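Putative glucoamylase (Bacteroides caccae ATCC 43185, PDB 4QT9) is a putative glucoamylase with an alpha/alpha toroid fold that probably hydrolyses glycosidic bonds in glucan-type oligosaccharides or polysaccharides. Local coordinates at residues S100-A105 against G110-W115; A147-Y152 against A161-I166. All blocks are in the same frame, centred on the assembly; numbering follows the deposited sequence.

Overall arrangement
The centres of contacts 1 and 2 lie about 18 Å and about 20 Å from the centre of the chain, and about 17 Å from each other. They follow one another in sequence: contact 1 ties the end of helix 88-104 to the segment leading into strand 115-117, and contact 2 then pairs helix 135-152 with helix 157-172. Arg165 joins them, its NH2 lying 2.7 Å from Glu103 OE1 in a salt bridge and 3.0 Å from Ser100 OG in a probable hydrogen bond. Helix 88-104 therefore belongs to both neighbourhoods. Neither contact can be tied to an assigned active site.

Contact 1 of 2, residues S100-A105 against G110-W115; sequences SFLEKA and GAYPHW
Tyr112 reaches from the loop 110-115 to the last turns of helix 88-104, where, in one of its two modelled conformations, its OH donates a hydrogen bond of 2.6 Å to Leu102 O. The bond joins the C-terminal part of a helix of the alpha/alpha toroid to the loop that follows it. The phenol meets the backbone oxygen from above the carbonyl plane, 48° out of it, with a C=O...OH angle of 121°, so the hydroxyl does not sit on a lone pair. Leu102 O lies, however, at the ring edge and in the ring plane.

Leu102 also supplies the apolar part of the contact. Its CB packs 4.2 Å from Tyr112 CZ, while CD2 comes over one face of the ring, displaced toward the rim, 4.2 Å from Tyr112 CE1. The two side chains cross at about a right angle. In Tyr112, CG is anti to the carbonyl carbon (chi1 -74°), which turns the ring from the loop toward the helix end.

Further out, Leu141 of helix 135-152 and Leu169 of helix 157-172 each touch both Leu102 and Tyr112, enclosing the pair in a buried apolar setting. The loop backbone is held too: Tyr112 N bonds to Thr138 OG1, and the backbone of Tyr112 is hydrogen-bonded to that of Asp134, fixing the point from which the phenol projects. Glu103, whose CB points away from the loop, forms a salt bridge through OE1 with Arg165 NH2. As the helix gives way to loop, Phe101 O accepts from both Lys104 N, at 3.1 Å, and Ala105 N, at 2.8 Å. Ala105 CB folds back over one face of the Phe101 ring, 3.6 Å above its plane and offset toward the rim.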
# COMPACT_ATOMS: atom_id res chain seq x y z
N SER A 100 19.74 5.70 -5.82
CA SER A 100 20.45 6.05 -7.06
C SER A 100 19.51 5.92 -8.26
O SER A 100 19.54 6.78 -9.15
CB SER A 100 21.69 5.19 -7.26
OG SER A 100 22.59 5.35 -6.19
N PHE A 101 18.68 4.85 -8.29
CA PHE A 101 17.69 4.66 -9.36
C PHE A 101 16.65 5.79 -9.34
O PHE A 101 16.35 6.35 -10.39
CB PHE A 101 16.98 3.29 -9.26
CG PHE A 101 15.85 3.13 -10.25
CD1 PHE A 101 16.09 2.67 -11.55
CD2 PHE A 101 14.54 3.44 -9.90
CE1 PHE A 101 15.04 2.52 -12.46
CE2 PHE A 101 13.49 3.26 -10.81
CZ PHE A 101 13.75 2.82 -12.09
N LEU A 102 16.11 6.12 -8.16
CA LEU A 102 15.07 7.16 -8.02
C LEU A 102 15.58 8.57 -8.38
O LEU A 102 14.79 9.42 -8.82
CB LEU A 102 14.47 7.17 -6.61
CG LEU A 102 13.67 5.90 -6.22
CD1 LEU A 102 13.30 5.94 -4.76
CD2 LEU A 102 12.40 5.76 -7.06
N GLU A 103 16.90 8.81 -8.20
CA GLU A 103 17.51 10.10 -8.52
C GLU A 103 17.62 10.27 -10.03
O GLU A 103 17.63 11.40 -10.52
CB GLU A 103 18.91 10.23 -7.87
CG GLU A 103 18.91 10.31 -6.35
CD GLU A 103 20.28 10.28 -5.70
OE1 GLU A 103 21.20 9.63 -6.25
OE2 GLU A 103 20.42 10.88 -4.61
N LYS A 104 17.64 9.14 -10.77
CA LYS A 104 17.81 9.09 -12.23
C LYS A 104 16.52 8.83 -13.03
O LYS A 104 16.41 9.33 -14.15
CB LYS A 104 18.85 8.01 -12.59
CG LYS A 104 20.29 8.48 -12.29
CD LYS A 104 21.29 7.34 -12.01
CE LYS A 104 21.99 6.82 -13.24
NZ LYS A 104 23.17 5.98 -12.89
N ALA A 105 15.57 8.04 -12.47
CA ALA A 105 14.34 7.63 -13.16
C ALA A 105 13.46 8.81 -13.50
O ALA A 105 13.56 9.83 -12.85
CB ALA A 105 13.57 6.64 -12.30
N GLY A 110 8.32 16.46 -10.22
CA GLY A 110 8.77 15.79 -9.01
C GLY A 110 8.05 14.50 -8.65
O GLY A 110 8.53 13.75 -7.81
N ALA A 111 6.87 14.25 -9.25
CA ALA A 111 6.09 13.05 -8.97
C ALA A 111 6.60 11.87 -9.82
O ALA A 111 7.09 12.06 -10.93
CB ALA A 111 4.61 13.30 -9.22
N TYR A 112 6.45 10.66 -9.30
CA TYR A 112 6.90 9.48 -10.04
C TYR A 112 5.75 8.84 -10.82
O TYR A 112 4.59 8.94 -10.41
CB TYR A 112 7.58 8.48 -9.09
CG TYR A 112 8.95 8.94 -8.65
CD1 TYR A 112 10.06 8.83 -9.49
CD2 TYR A 112 9.15 9.53 -7.40
CE1 TYR A 112 11.33 9.22 -9.09
CE2 TYR A 112 10.41 9.96 -6.99
CZ TYR A 112 11.50 9.80 -7.84
OH TYR A 112 12.75 10.18 -7.45
N PRO A 113 6.05 8.18 -11.97
CA PRO A 113 4.96 7.50 -12.71
C PRO A 113 4.55 6.21 -12.01
O PRO A 113 5.26 5.76 -11.10
CB PRO A 113 5.63 7.15 -14.04
CG PRO A 113 7.06 6.91 -13.68
CD PRO A 113 7.37 7.94 -12.63
N HIS A 114 3.44 5.58 -12.46
CA HIS A 114 3.03 4.27 -11.92
C HIS A 114 4.14 3.22 -12.14
O HIS A 114 4.51 2.49 -11.22
CB HIS A 114 1.75 3.78 -12.61
CG HIS A 114 1.08 2.64 -11.91
ND1 HIS A 114 -0.26 2.66 -11.65
CD2 HIS A 114 1.59 1.48 -11.43
CE1 HIS A 114 -0.54 1.54 -11.02
NE2 HIS A 114 0.55 0.79 -10.86
N TRP A 115 4.68 3.18 -13.35
CA TRP A 115 5.71 2.21 -13.76
C TRP A 115 6.91 2.81 -14.46
O TRP A 115 6.77 3.78 -15.20
CB TRP A 115 5.11 1.24 -14.79
CG TRP A 115 4.09 0.25 -14.31
CD1 TRP A 115 4.02 -0.34 -13.08
CD2 TRP A 115 3.13 -0.43 -15.14
NE1 TRP A 115 3.04 -1.30 -13.07
CE2 TRP A 115 2.48 -1.39 -14.33
CE3 TRP A 115 2.77 -0.33 -16.50
CZ2 TRP A 115 1.47 -2.23 -14.82
CZ3 TRP A 115 1.80 -1.20 -17.00
CH2 TRP A 115 1.15 -2.13 -16.16

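Contact 2 of 2, residues A147-Y152 against A161-I166; sequences AVHQYY and AIAQRI
His149, Val148 and Tyr152 pack against Ala163, Ile166 and Ile162 in a buried contact between sequential, nearly antiparallel helices of the alpha/alpha toroid. Helix 135-152 and helix 157-172 form this helical hairpin, and the axes of the two segments approach to 8.5 Å at an angle of 151°. The small side chain of Ala163 is consistent with the close approach: Ala163 CA is 4.7 Å from His149 CA.

The imidazole reaches out from helix 135-152, roughly at right angles to its axis, with CG anti to the backbone N (chi1 179°), and brings CD2 within 3.1 Å of Ala163 O. That oxygen lies at the ring edge, near its plane, and faces a carbon rather than a ring nitrogen. On the same ring, ND1 donates to Gln150 OE1 over 2.9 Å, on a lone pair in the carbonyl plane, although the N-H...O angle is bent to 139°. The ring also meets that of His417. Ile166 places CG2 against His149 CB and sends CD1 across to Val148 CG1, 3.7 Å away. Farther along, Tyr152 and Ile162 lie side by side, with Tyr152 CD2 3.7 Å from Ile162 CG2. Met95 of helix 88-104 touches both Val148 and Tyr152.

With an alanine in place of His149, Gln150 OE1 would probably lose its ring donor and a gap would be likely to open beside Ala163. Across the seam the adhesion is thus mainly apolar, while the hydrogen bond from ND1 to Gln150 stays within one helix and probably limits the turning of the ring whose carbon edge meets Ala163 O.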
# COMPACT_ATOMS: atom_id res chain seq x y z
N ALA A 147 9.99 6.73 6.02
CA ALA A 147 10.29 5.73 7.04
C ALA A 147 11.81 5.37 7.04
O ALA A 147 12.43 5.34 8.10
CB ALA A 147 9.45 4.48 6.80
N VAL A 148 12.41 5.15 5.86
CA VAL A 148 13.86 4.85 5.72
C VAL A 148 14.66 6.08 6.17
O VAL A 148 15.68 5.96 6.85
CB VAL A 148 14.26 4.41 4.28
CG1 VAL A 148 15.79 4.26 4.13
CG2 VAL A 148 13.56 3.11 3.89
N HIS A 149 14.18 7.27 5.79
CA HIS A 149 14.79 8.53 6.19
C HIS A 149 14.95 8.59 7.72
O HIS A 149 16.04 8.88 8.22
CB HIS A 149 13.95 9.73 5.70
CG HIS A 149 14.57 11.02 6.13
ND1 HIS A 149 14.26 11.59 7.35
CD2 HIS A 149 15.58 11.71 5.57
CE1 HIS A 149 15.06 12.63 7.48
NE2 HIS A 149 15.86 12.76 6.42
N GLN A 150 13.86 8.28 8.44
CA GLN A 150 13.84 8.31 9.91
C GLN A 150 14.68 7.18 10.51
O GLN A 150 15.29 7.38 11.56
CB GLN A 150 12.41 8.29 10.45
CG GLN A 150 11.68 9.63 10.18
CD GLN A 150 12.40 10.82 10.74
OE1 GLN A 150 13.02 11.60 10.01
NE2 GLN A 150 12.37 10.96 12.05
N TYR A 151 14.76 6.03 9.83
CA TYR A 151 15.58 4.92 10.29
C TYR A 151 17.07 5.26 10.23
O TYR A 151 17.82 4.91 11.14
CB TYR A 151 15.29 3.68 9.43
CG TYR A 151 15.84 2.39 9.99
CD1 TYR A 151 15.23 1.75 11.06
CD2 TYR A 151 16.93 1.76 9.39
CE1 TYR A 151 15.70 0.52 11.54
CE2 TYR A 151 17.41 0.53 9.85
CZ TYR A 151 16.79 -0.08 10.93
OH TYR A 151 17.25 -1.29 11.43
N TYR A 152 17.51 5.96 9.16
CA TYR A 152 18.91 6.31 8.92
C TYR A 152 19.33 7.72 9.39
O TYR A 152 20.54 8.00 9.44
CB TYR A 152 19.22 6.17 7.43
CG TYR A 152 19.36 4.74 6.91
CD1 TYR A 152 19.71 3.70 7.77
CD2 TYR A 152 19.26 4.46 5.56
CE1 TYR A 152 19.93 2.41 7.30
CE2 TYR A 152 19.46 3.16 5.07
CZ TYR A 152 19.78 2.14 5.95
OH TYR A 152 19.95 0.86 5.46
N ALA A 161 24.13 10.24 5.11
CA ALA A 161 24.27 10.72 3.73
C ALA A 161 23.13 10.15 2.86
O ALA A 161 22.60 10.85 2.00
CB ALA A 161 25.62 10.31 3.16
N ILE A 162 22.73 8.89 3.12
CA ILE A 162 21.63 8.23 2.41
C ILE A 162 20.34 8.97 2.74
O ILE A 162 19.59 9.28 1.82
CB ILE A 162 21.57 6.70 2.73
CG1 ILE A 162 22.70 5.94 2.02
CG2 ILE A 162 20.21 6.08 2.39
CD1 ILE A 162 22.70 6.04 0.51
N ALA A 163 20.12 9.31 4.04
CA ALA A 163 18.94 10.04 4.50
C ALA A 163 18.83 11.40 3.81
O ALA A 163 17.76 11.77 3.33
CB ALA A 163 18.97 10.22 6.02
N GLN A 164 19.96 12.14 3.72
CA GLN A 164 20.04 13.46 3.09
C GLN A 164 19.59 13.37 1.61
O GLN A 164 18.89 14.26 1.13
CB GLN A 164 21.47 14.00 3.23
CG GLN A 164 21.67 15.42 2.78
CD GLN A 164 23.07 15.92 3.08
OE1 GLN A 164 23.84 16.23 2.17
NE2 GLN A 164 23.42 16.03 4.36
N ARG A 165 19.97 12.29 0.90
CA ARG A 165 19.60 12.07 -0.50
C ARG A 165 18.09 11.80 -0.61
O ARG A 165 17.43 12.27 -1.54
CB ARG A 165 20.44 10.91 -1.09
CG ARG A 165 21.85 11.38 -1.42
CD ARG A 165 22.72 10.22 -1.76
NE ARG A 165 22.38 9.62 -3.05
CZ ARG A 165 22.80 8.42 -3.43
NH1 ARG A 165 23.57 7.69 -2.64
NH2 ARG A 165 22.47 7.95 -4.63
N ILE A 166 17.52 11.10 0.39
CA ILE A 166 16.09 10.81 0.43
C ILE A 166 15.30 12.12 0.66
O ILE A 166 14.27 12.36 -0.01
CB ILE A 166 15.78 9.74 1.51
CG1 ILE A 166 16.20 8.34 1.02
CG2 ILE A 166 14.27 9.75 1.87
CD1 ILE A 166 16.47 7.30 2.10